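Long-range contacts in L-talarate/galactarate dehydratase (Salmonella typhimurium, PDB 2PP3), which dehydrates L-talarate and galactarate to 5-keto-4-deoxy-D-glucarate with the help of one magnesium ion per subunit, and also epimerizes L-talarate to galactarate: residues G192-A197 against F221-D226; A227-D232 against I251-D256; I274-M279 against N293-V298. The protein carries 1 engineered substitution. All blocks are in the same frame, centred on the assembly; numbering follows the deposited sequence.

How the contacts relate
The three contacts follow one another along the chain and round a single parallel sheet, and each supplies one carboxylate to the same magnesium: D226 in contact 1, E252 in contact 2 and E278 in contact 3. Contacts 1 and 2, with centres about 15 Å apart, are joined where E252 N lies 2.8 Å from V225 O, a probable hydrogen bond. Contacts 2 and 3 are closer, about 11 Å between centres, and A275 N approaches I251 O to 2.9 Å in the same way. Contacts 1 and 3 do not touch, yet both reach the metal, the L-glucarate it holds and the metal-bound water, so neighbouring strands converge on one active site.

Contact 1: residues G192-A197 against F221-D226; sequences GGIKLA and FPLMVD. Engineered in segment 192-197: A197 (natural residue Lys). With MG (magnesium ion), chain F; LGT (L-glucaric acid), chain G.
K195 and M224 are bridge partners on parallel strands 194-197 and 223-226, their side chains crossing at about a right angle, with K195 CB 3.7 Å from M224 CG. This is the tight, buried part of the contact. L196 N donates to M224 O at 2.8 Å with a nearly straight N-H...O angle of 164°, and D226 N donates to L196 O at 3.0 Å. The end formed by G192, F221 and P222 is partly exposed, unlike these strand pairs. There the F221 ring has G192 O over one face, while I194 CG1 comes to its edge, 4.0 Å from F221 CE2; I194 N donating to P222 O begins the ladder of backbone bonds.

The two strands and the intervening helix 203-217 form a beta-alpha-beta unit of the modified TIM barrel of the enolase superfamily. L196, L223 and V225 turn toward that helix, while K195, A197, M224 and D226 line the opposite face of the sheet. With CG anti to the backbone N (chi1 -179°) and a bend at chi3, K195 runs past D226, its CD 3.8 Å from D226 CB, and delivers NZ to O1B of L-glucarate at 2.9 Å. The same amine has salt bridges to E252 and E348 and a hydrogen bond with Y165, so several partners fix its position.

D226 sends OD2 to magnesium at 2.1 Å and its OD1 accepts from N228 N, two bonds that should hold the carboxylate from turning; OD1 also lies within hydrogen-bonding reach of the metal-bound water, which has more acceptors nearby than protons to give. A197, alongside D226 at the end of the pairing, is an engineered residue: the natural lysine here is the proton acceptor, and only a methyl group, A197 CB, 4.4 Å from D226 O, stands in its place.

Contact 2: residues A227-D232 against I251-D256; sequences ANQQWD and IEEPLD. With MG (magnesium ion), chain F; LGT (L-glucaric acid), chain G.
P254 CB and I251 CG2 both meet the indole of W231 at its edge, near the ring plane, at 3.8 Å from CE3 and 4.1 Å from CZ3 respectively. One face of the ring carries the methyl of A227, offset toward the rim, and M239 and M243 of helix 233-243 also touch this side chain. A second flat pair lies nearer the active site: the side chains of Q229 and E253 lie alongside each other and point the same way, amide and carboxylate planes 28° apart. They are bridged by a water that accepts from Q229 NE2 at 3.0 Å and donates to E253 OE1 at 2.6 Å. Q229 OE1 is held separately by A257 N.

The backbone of A227-Q230 forms a type I' turn. A227 N donates to E252 O at 3.0 Å and Q229 N to E253 O at 2.7 Å, fastening the turn against the end of strand 251-252; the bond from W231 N to P254 O is weak. Further out, a water links W231 O with D256 N, and D232 is the N-cap of helix 233-243, its OD1 accepting from T235 N.

E252 extends toward the metal with CG anti to the backbone N (chi1 -172°), placing OE2 2.3 Å from magnesium, while OE1, salt-bridged to K195, accepts from W250 NE1 and Q299 NE2. E253 binds no metal, but its OE1 lies close to the magnesium-bound water and may accept from it, in competition with other acceptors. It is thus probably a second-shell carboxylate, helping to orient and polarise that water, while N228, in the same turn, contributes to substrate binding.

Contact 3: residues I274-M279 against N293-V298; sequences IATGEM and NASDFV. With MG (magnesium ion), chain F; LGT (L-glucaric acid), chain G.
I274 O accepts from two successive backbone amides, D296 N at 2.8 Å and F297 N at 3.1 Å, and one step on T276 N reaches F297 O through a weak bond, so the short strands 274-276 and 297-298 pair in parallel. The D296 side chain adds a further grip: CG stands anti to its own carbonyl carbon (chi1 -55°), and OD2 turns its anti lone pair to I274 N at 2.6 Å. Both polar backbone atoms of I274 are therefore bound by D296.

S295, next to D296 in the chain, packs CB against I274 O, and T276 CG2 lies 3.7 Å from S295 OG. That hydroxyl donates to F297 O from well above the carbonyl plane, giving this oxygen a second donor beside T276 N. On the face shared by A275 and F297 the two CB atoms are only 3.5 Å apart; the F297 ring leads away and meets W250 with planes at about 50°. T276 and V298 point to the other face, where helix 283-291 packs.

At G277, where phi is positive (126°), the chain leaves the strand, and E278 follows with its carboxylate in the active site. E278 OE1 binds magnesium at 2.3 Å, and OE2 accepts a hydrogen bond from O3 of L-glucarate at 3.1 Å. Strand 274-276, helix 283-291 and strand 297-298 make up a beta-alpha-beta unit of the enolase-superfamily barrel, whose acidic metal ligands sit at the C-terminal ends of successive strands.

Contact 1: residues G192-A197 against F221-D226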
loop_
_atom_site.group_PDB
_atom_site.type_symbol
_atom_site.label_atom_id
_atom_site.label_comp_id
_atom_site.label_asym_id
_atom_site.label_seq_id
_atom_site.Cartn_x
_atom_site.Cartn_y
_atom_site.Cartn_z
ATOM N N GLY B 192 -23.730 4.890 16.560
ATOM C CA GLY B 192 -23.420 6.257 16.180
ATOM C C GLY B 192 -24.221 6.799 15.012
ATOM O O GLY B 192 -24.082 7.969 14.645
ATOM N N GLY B 193 -25.066 5.960 14.422
ATOM C CA GLY B 193 -25.857 6.406 13.291
ATOM C C GLY B 193 -26.899 5.399 12.862
ATOM O O GLY B 193 -26.889 4.247 13.297
ATOM N N ILE B 194 -27.804 5.837 11.996
ATOM C CA ILE B 194 -28.876 4.982 11.513
ATOM C C ILE B 194 -29.054 5.108 10.006
ATOM O O ILE B 194 -29.061 6.213 9.470
ATOM C CB ILE B 194 -30.222 5.352 12.190
ATOM C CG1 ILE B 194 -30.155 5.061 13.695
ATOM C CG2 ILE B 194 -31.372 4.586 11.531
ATOM C CD1 ILE B 194 -29.987 3.576 14.043
ATOM N N LYS B 195 -29.194 3.973 9.326
ATOM C CA LYS B 195 -29.418 3.986 7.887
ATOM C C LYS B 195 -30.798 3.408 7.609
ATOM O O LYS B 195 -31.125 2.303 8.052
ATOM C CB LYS B 195 -28.361 3.173 7.130
ATOM C CG LYS B 195 -28.577 3.213 5.613
ATOM C CD LYS B 195 -27.331 2.838 4.819
ATOM C CE LYS B 195 -27.033 1.358 4.883
ATOM N NZ LYS B 195 -25.772 1.054 4.148
ATOM N N LEU B 196 -31.604 4.170 6.878
ATOM C CA LEU B 196 -32.959 3.757 6.537
ATOM C C LEU B 196 -33.050 3.278 5.092
ATOM O O LEU B 196 -32.613 3.965 4.165
ATOM C CB LEU B 196 -33.926 4.929 6.749
ATOM C CG LEU B 196 -35.413 4.676 6.493
ATOM C CD1 LEU B 196 -35.939 3.636 7.473
ATOM C CD2 LEU B 196 -36.179 5.987 6.634
ATOM N N ALA B 197 -33.615 2.090 4.904
ATOM C CA ALA B 197 -33.778 1.540 3.565
ATOM C C ALA B 197 -34.941 2.252 2.883
ATOM O O ALA B 197 -36.052 2.273 3.408
ATOM C CB ALA B 197 -34.053 0.041 3.640
ATOM N N PHE B 221 -28.398 13.611 15.401
ATOM C CA PHE B 221 -27.996 12.229 15.192
ATOM C C PHE B 221 -27.767 11.880 13.723
ATOM O O PHE B 221 -28.604 12.163 12.867
ATOM C CB PHE B 221 -29.022 11.271 15.784
ATOM C CG PHE B 221 -28.431 9.964 16.213
ATOM C CD1 PHE B 221 -27.698 9.876 17.392
ATOM C CD2 PHE B 221 -28.573 8.829 15.427
ATOM C CE1 PHE B 221 -27.112 8.675 17.782
ATOM C CE2 PHE B 221 -27.992 7.622 15.805
ATOM C CZ PHE B 221 -27.259 7.545 16.987
ATOM N N PRO B 222 -26.613 11.262 13.416
ATOM C CA PRO B 222 -26.270 10.869 12.044
ATOM C C PRO B 222 -27.323 9.942 11.434
ATOM O O PRO B 222 -27.628 8.876 11.980
ATOM C CB PRO B 222 -24.918 10.185 12.213
ATOM C CG PRO B 222 -24.312 10.944 13.360
ATOM C CD PRO B 222 -25.479 11.020 14.324
ATOM N N LEU B 223 -27.875 10.364 10.301
ATOM C CA LEU B 223 -28.896 9.596 9.604
ATOM C C LEU B 223 -28.581 9.514 8.118
ATOM O O LEU B 223 -28.175 10.501 7.505
ATOM C CB LEU B 223 -30.264 10.253 9.799
ATOM C CG LEU B 223 -31.465 9.622 9.094
ATOM C CD1 LEU B 223 -31.672 8.190 9.577
ATOM C CD2 LEU B 223 -32.692 10.467 9.375
ATOM N N MET B 224 -28.763 8.330 7.545
ATOM C CA MET B 224 -28.511 8.124 6.125
ATOM C C MET B 224 -29.566 7.205 5.510
ATOM O O MET B 224 -30.273 6.490 6.225
ATOM C CB MET B 224 -27.103 7.542 5.901
ATOM C CG MET B 224 -26.672 6.478 6.899
ATOM S SD MET B 224 -25.514 7.094 8.171
ATOM C CE MET B 224 -26.564 7.305 9.520
ATOM N N VAL B 225 -29.674 7.235 4.185
ATOM C CA VAL B 225 -30.643 6.400 3.482
ATOM C C VAL B 225 -29.967 5.599 2.381
ATOM O O VAL B 225 -28.901 5.968 1.886
ATOM C CB VAL B 225 -31.789 7.237 2.869
ATOM C CG1 VAL B 225 -32.514 8.001 3.964
ATOM C CG2 VAL B 225 -31.242 8.192 1.833
ATOM N N ASP B 226 -30.615 4.511 1.993
ATOM C CA ASP B 226 -30.092 3.610 0.983
ATOM C C ASP B 226 -31.231 3.161 0.060
ATOM O O ASP B 226 -32.145 2.462 0.496
ATOM C CB ASP B 226 -29.489 2.414 1.701
ATOM C CG ASP B 226 -28.839 1.432 0.771
ATOM O OD1 ASP B 226 -28.988 1.529 -0.466
ATOM O OD2 ASP B 226 -28.178 0.537 1.309
HETATM MG MG MG F . -26.398 -0.502 0.796
HETATM O O1A LGT G . -26.259 -3.000 4.263
HETATM C C1 LGT G . -26.384 -2.488 3.141
HETATM O O1B LGT G . -25.707 -1.516 2.741
HETATM C C2 LGT G . -27.464 -3.089 2.167
HETATM O O2 LGT G . -27.282 -2.609 0.823
HETATM C C3 LGT G . -27.461 -4.624 2.136
HETATM O O3 LGT G . -26.348 -5.072 1.357
HETATM C C4 LGT G . -28.746 -5.239 1.522
HETATM O O4 LGT G . -28.845 -4.856 0.132
HETATM C C5 LGT G . -28.820 -6.781 1.598
HETATM O O5 LGT G . -28.710 -7.177 2.974
HETATM C C6 LGT G . -30.149 -7.321 1.029
HETATM O O6A LGT G . -30.130 -7.697 -0.175
HETATM O O6B LGT G . -31.157 -7.336 1.781
HETATM O O HOH W 1 -27.022 -0.225 -1.280
#

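Contact 2: residues A227-D232 against I251-D256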
loop_
_atom_site.group_PDB
_atom_site.type_symbol
_atom_site.label_atom_id
_atom_site.label_comp_id
_atom_site.label_asym_id
_atom_site.label_seq_id
_atom_site.Cartn_x
_atom_site.Cartn_y
_atom_site.Cartn_z
ATOM N N ALA B 227 -31.163 3.561 -1.208
ATOM C CA ALA B 227 -32.195 3.222 -2.191
ATOM C C ALA B 227 -31.920 1.931 -2.947
ATOM O O ALA B 227 -32.742 1.488 -3.751
ATOM C CB ALA B 227 -32.362 4.369 -3.177
ATOM N N ASN B 228 -30.761 1.334 -2.705
ATOM C CA ASN B 228 -30.391 0.092 -3.368
ATOM C C ASN B 228 -30.658 0.051 -4.878
ATOM O O ASN B 228 -31.259 -0.900 -5.387
ATOM C CB ASN B 228 -31.083 -1.091 -2.679
ATOM C CG ASN B 228 -30.420 -1.465 -1.354
ATOM O OD1 ASN B 228 -29.380 -2.139 -1.326
ATOM N ND2 ASN B 228 -31.009 -1.016 -0.253
ATOM N N GLN B 229 -30.207 1.088 -5.581
ATOM C CA GLN B 229 -30.333 1.184 -7.040
ATOM C C GLN B 229 -31.744 1.262 -7.603
ATOM O O GLN B 229 -31.910 1.211 -8.824
ATOM C CB GLN B 229 -29.666 -0.017 -7.715
ATOM C CG GLN B 229 -28.273 -0.374 -7.240
ATOM C CD GLN B 229 -27.751 -1.615 -7.944
ATOM O OE1 GLN B 229 -27.474 -1.593 -9.145
ATOM N NE2 GLN B 229 -27.627 -2.706 -7.203
ATOM N N GLN B 230 -32.752 1.409 -6.751
ATOM C CA GLN B 230 -34.122 1.414 -7.241
ATOM C C GLN B 230 -34.736 2.677 -7.839
ATOM O O GLN B 230 -35.897 2.656 -8.243
ATOM C CB GLN B 230 -35.058 0.855 -6.162
ATOM C CG GLN B 230 -34.873 -0.642 -5.910
ATOM C CD GLN B 230 -34.377 -1.402 -7.140
ATOM O OE1 GLN B 230 -33.170 -1.545 -7.354
ATOM N NE2 GLN B 230 -35.308 -1.882 -7.957
ATOM N N TRP B 231 -33.992 3.774 -7.904
ATOM C CA TRP B 231 -34.548 4.979 -8.515
ATOM C C TRP B 231 -33.979 5.169 -9.909
ATOM O O TRP B 231 -32.925 4.626 -10.235
ATOM C CB TRP B 231 -34.206 6.233 -7.714
ATOM C CG TRP B 231 -34.879 6.333 -6.402
ATOM C CD1 TRP B 231 -36.134 5.902 -6.085
ATOM C CD2 TRP B 231 -34.366 6.976 -5.236
ATOM N NE1 TRP B 231 -36.436 6.239 -4.789
ATOM C CE2 TRP B 231 -35.369 6.901 -4.243
ATOM C CE3 TRP B 231 -33.153 7.613 -4.931
ATOM C CZ2 TRP B 231 -35.199 7.442 -2.963
ATOM C CZ3 TRP B 231 -32.983 8.151 -3.660
ATOM C CH2 TRP B 231 -34.003 8.062 -2.690
ATOM N N ASP B 232 -34.694 5.918 -10.742
ATOM C CA ASP B 232 -34.182 6.234 -12.068
ATOM C C ASP B 232 -33.707 7.676 -11.881
ATOM O O ASP B 232 -34.025 8.300 -10.869
ATOM C CB ASP B 232 -35.266 6.114 -13.160
ATOM C CG ASP B 232 -36.463 7.029 -12.931
ATOM O OD1 ASP B 232 -36.440 7.857 -12.003
ATOM O OD2 ASP B 232 -37.439 6.914 -13.702
ATOM N N ILE B 251 -26.668 9.688 0.693
ATOM C CA ILE B 251 -27.744 8.997 -0.023
ATOM C C ILE B 251 -26.989 7.865 -0.703
ATOM O O ILE B 251 -26.127 8.102 -1.548
ATOM C CB ILE B 251 -28.388 9.852 -1.140
ATOM C CG1 ILE B 251 -28.982 11.137 -0.562
ATOM C CG2 ILE B 251 -29.471 9.035 -1.846
ATOM C CD1 ILE B 251 -30.107 10.903 0.396
ATOM N N GLU B 252 -27.314 6.638 -0.339
ATOM C CA GLU B 252 -26.618 5.489 -0.880
ATOM C C GLU B 252 -27.292 4.848 -2.087
ATOM O O GLU B 252 -28.514 4.732 -2.143
ATOM C CB GLU B 252 -26.455 4.459 0.230
ATOM C CG GLU B 252 -25.587 3.288 -0.129
ATOM C CD GLU B 252 -25.190 2.498 1.093
ATOM O OE1 GLU B 252 -25.104 3.099 2.188
ATOM O OE2 GLU B 252 -24.941 1.288 0.958
ATOM N N GLU B 253 -26.476 4.429 -3.046
ATOM C CA GLU B 253 -26.960 3.773 -4.255
ATOM C C GLU B 253 -28.312 4.286 -4.768
ATOM O O GLU B 253 -29.288 3.537 -4.834
ATOM C CB GLU B 253 -27.042 2.261 -4.024
ATOM C CG GLU B 253 -25.686 1.586 -3.862
ATOM C CD GLU B 253 -25.688 0.132 -4.328
ATOM O OE1 GLU B 253 -26.220 -0.746 -3.606
ATOM O OE2 GLU B 253 -25.156 -0.131 -5.430
ATOM N N PRO B 254 -28.385 5.570 -5.141
ATOM C CA PRO B 254 -29.668 6.067 -5.636
ATOM C C PRO B 254 -30.005 5.515 -7.022
ATOM O O PRO B 254 -31.175 5.437 -7.391
ATOM C CB PRO B 254 -29.470 7.580 -5.639
ATOM C CG PRO B 254 -28.000 7.718 -5.935
ATOM C CD PRO B 254 -27.395 6.657 -5.053
ATOM N N LEU B 255 -28.975 5.119 -7.770
ATOM C CA LEU B 255 -29.144 4.592 -9.129
ATOM C C LEU B 255 -28.456 3.249 -9.336
ATOM O O LEU B 255 -27.831 2.709 -8.425
ATOM C CB LEU B 255 -28.562 5.582 -10.138
ATOM C CG LEU B 255 -29.061 7.020 -10.006
ATOM C CD1 LEU B 255 -28.228 7.948 -10.875
ATOM C CD2 LEU B 255 -30.522 7.071 -10.399
ATOM N N ASP B 256 -28.568 2.714 -10.549
ATOM C CA ASP B 256 -27.915 1.454 -10.876
ATOM C C ASP B 256 -26.441 1.601 -10.507
ATOM O O ASP B 256 -25.851 2.664 -10.711
ATOM C CB ASP B 256 -28.022 1.157 -12.369
ATOM C CG ASP B 256 -27.271 -0.107 -12.760
ATOM O OD1 ASP B 256 -27.730 -1.209 -12.407
ATOM O OD2 ASP B 256 -26.211 -0.002 -13.407
HETATM MG MG MG F . -26.398 -0.502 0.796
HETATM O O1A LGT G . -26.259 -3.000 4.263
HETATM C C1 LGT G . -26.384 -2.488 3.141
HETATM O O1B LGT G . -25.707 -1.516 2.741
HETATM C C2 LGT G . -27.464 -3.089 2.167
HETATM O O2 LGT G . -27.282 -2.609 0.823
HETATM C C3 LGT G . -27.461 -4.624 2.136
HETATM O O3 LGT G . -26.348 -5.072 1.357
HETATM C C4 LGT G . -28.746 -5.239 1.522
HETATM O O4 LGT G . -28.845 -4.856 0.132
HETATM C C5 LGT G . -28.820 -6.781 1.598
HETATM O O5 LGT G . -28.710 -7.177 2.974
HETATM C C6 LGT G . -30.149 -7.321 1.029
HETATM O O6A LGT G . -30.130 -7.697 -0.175
HETATM O O6B LGT G . -31.157 -7.336 1.781
HETATM O O HOH W 2 -27.806 -2.763 -4.182
HETATM O O HOH W 3 -31.093 3.719 -11.910
HETATM O O HOH W 1 -27.022 -0.225 -1.280
#

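Contact 3: residues I274-M279 against N293-V298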
loop_
_atom_site.group_PDB
_atom_site.type_symbol
_atom_site.label_atom_id
_atom_site.label_comp_id
_atom_site.label_asym_id
_atom_site.label_seq_id
_atom_site.Cartn_x
_atom_site.Cartn_y
_atom_site.Cartn_z
ATOM N N ILE B 274 -23.252 11.627 -1.784
ATOM C CA ILE B 274 -23.795 10.471 -2.481
ATOM C C ILE B 274 -22.793 9.352 -2.272
ATOM O O ILE B 274 -21.595 9.560 -2.433
ATOM C CB ILE B 274 -23.948 10.738 -4.000
ATOM C CG1 ILE B 274 -25.018 11.803 -4.229
ATOM C CG2 ILE B 274 -24.305 9.436 -4.735
ATOM C CD1 ILE B 274 -26.368 11.435 -3.659
ATOM N N ALA B 275 -23.290 8.172 -1.911
ATOM C CA ALA B 275 -22.450 7.009 -1.665
ATOM C C ALA B 275 -22.815 5.841 -2.573
ATOM O O ALA B 275 -23.989 5.633 -2.890
ATOM C CB ALA B 275 -22.585 6.577 -0.208
ATOM N N THR B 276 -21.807 5.078 -2.988
ATOM C CA THR B 276 -22.049 3.913 -3.829
ATOM C C THR B 276 -20.806 3.036 -3.938
ATOM O O THR B 276 -19.718 3.421 -3.502
ATOM C CB THR B 276 -22.496 4.325 -5.254
ATOM O OG1 THR B 276 -23.027 3.183 -5.940
ATOM C CG2 THR B 276 -21.312 4.869 -6.049
ATOM N N GLY B 277 -20.984 1.836 -4.491
ATOM C CA GLY B 277 -19.856 0.942 -4.679
ATOM C C GLY B 277 -19.932 -0.470 -4.120
ATOM O O GLY B 277 -19.156 -1.329 -4.534
ATOM N N GLU B 278 -20.861 -0.724 -3.208
ATOM C CA GLU B 278 -20.959 -2.040 -2.597
ATOM C C GLU B 278 -21.133 -3.207 -3.568
ATOM O O GLU B 278 -20.694 -4.321 -3.280
ATOM C CB GLU B 278 -22.105 -2.067 -1.582
ATOM C CG GLU B 278 -23.444 -2.459 -2.166
ATOM C CD GLU B 278 -24.549 -2.365 -1.140
ATOM O OE1 GLU B 278 -24.642 -1.301 -0.495
ATOM O OE2 GLU B 278 -25.318 -3.338 -0.979
ATOM N N MET B 279 -21.770 -2.960 -4.711
ATOM C CA MET B 279 -22.003 -4.026 -5.680
ATOM C C MET B 279 -20.813 -4.305 -6.601
ATOM O O MET B 279 -20.763 -5.344 -7.264
ATOM C CB MET B 279 -23.238 -3.699 -6.527
ATOM C CG MET B 279 -24.521 -3.501 -5.728
ATOM S SD MET B 279 -24.868 -4.831 -4.541
ATOM C CE MET B 279 -24.847 -6.280 -5.610
ATOM N N ASN B 293 -15.987 10.491 -10.939
ATOM C CA ASN B 293 -16.526 11.363 -9.897
ATOM C C ASN B 293 -17.968 11.013 -9.533
ATOM O O ASN B 293 -18.803 11.891 -9.281
ATOM C CB ASN B 293 -16.424 12.820 -10.356
ATOM C CG ASN B 293 -14.985 13.282 -10.485
ATOM O OD1 ASN B 293 -14.670 14.164 -11.284
ATOM N ND2 ASN B 293 -14.100 12.688 -9.690
ATOM N N ALA B 294 -18.243 9.714 -9.485
ATOM C CA ALA B 294 -19.578 9.213 -9.175
ATOM C C ALA B 294 -20.082 9.468 -7.763
ATOM O O ALA B 294 -21.279 9.693 -7.567
ATOM C CB ALA B 294 -19.645 7.721 -9.468
ATOM N N SER B 295 -19.193 9.446 -6.772
ATOM C CA SER B 295 -19.651 9.632 -5.402
ATOM C C SER B 295 -18.689 10.290 -4.426
ATOM O O SER B 295 -17.468 10.282 -4.612
ATOM C CB SER B 295 -20.074 8.282 -4.822
ATOM O OG SER B 295 -18.962 7.396 -4.764
ATOM N N ASP B 296 -19.284 10.833 -3.368
ATOM C CA ASP B 296 -18.583 11.511 -2.285
ATOM C C ASP B 296 -18.038 10.463 -1.311
ATOM O O ASP B 296 -16.975 10.645 -0.704
ATOM C CB ASP B 296 -19.566 12.441 -1.572
ATOM C CG ASP B 296 -20.230 13.418 -2.531
ATOM O OD1 ASP B 296 -19.513 14.288 -3.064
ATOM O OD2 ASP B 296 -21.458 13.313 -2.760
ATOM N N PHE B 297 -18.788 9.375 -1.161
ATOM C CA PHE B 297 -18.392 8.264 -0.301
ATOM C C PHE B 297 -18.206 7.029 -1.170
ATOM O O PHE B 297 -19.082 6.686 -1.969
ATOM C CB PHE B 297 -19.463 7.936 0.745
ATOM C CG PHE B 297 -19.463 8.848 1.944
ATOM C CD1 PHE B 297 -20.119 10.075 1.908
ATOM C CD2 PHE B 297 -18.823 8.461 3.124
ATOM C CE1 PHE B 297 -20.142 10.905 3.032
ATOM C CE2 PHE B 297 -18.839 9.282 4.253
ATOM C CZ PHE B 297 -19.500 10.504 4.209
ATOM N N VAL B 298 -17.063 6.373 -1.022
ATOM C CA VAL B 298 -16.773 5.157 -1.763
ATOM C C VAL B 298 -17.046 3.997 -0.808
ATOM O O VAL B 298 -16.552 3.978 0.330
ATOM C CB VAL B 298 -15.305 5.136 -2.229
ATOM C CG1 VAL B 298 -14.984 3.824 -2.916
ATOM C CG2 VAL B 298 -15.060 6.302 -3.175
HETATM MG MG MG F . -26.398 -0.502 0.796
HETATM O O1A LGT G . -26.259 -3.000 4.263
HETATM C C1 LGT G . -26.384 -2.488 3.141
HETATM O O1B LGT G . -25.707 -1.516 2.741
HETATM C C2 LGT G . -27.464 -3.089 2.167
HETATM O O2 LGT G . -27.282 -2.609 0.823
HETATM C C3 LGT G . -27.461 -4.624 2.136
HETATM O O3 LGT G . -26.348 -5.072 1.357
HETATM C C4 LGT G . -28.746 -5.239 1.522
HETATM O O4 LGT G . -28.845 -4.856 0.132
HETATM C C5 LGT G . -28.820 -6.781 1.598
HETATM O O5 LGT G . -28.710 -7.177 2.974
HETATM C C6 LGT G . -30.149 -7.321 1.029
HETATM O O6A LGT G . -30.130 -7.697 -0.175
HETATM O O6B LGT G . -31.157 -7.336 1.781
HETATM O O HOH W 1 -27.022 -0.225 -1.280
#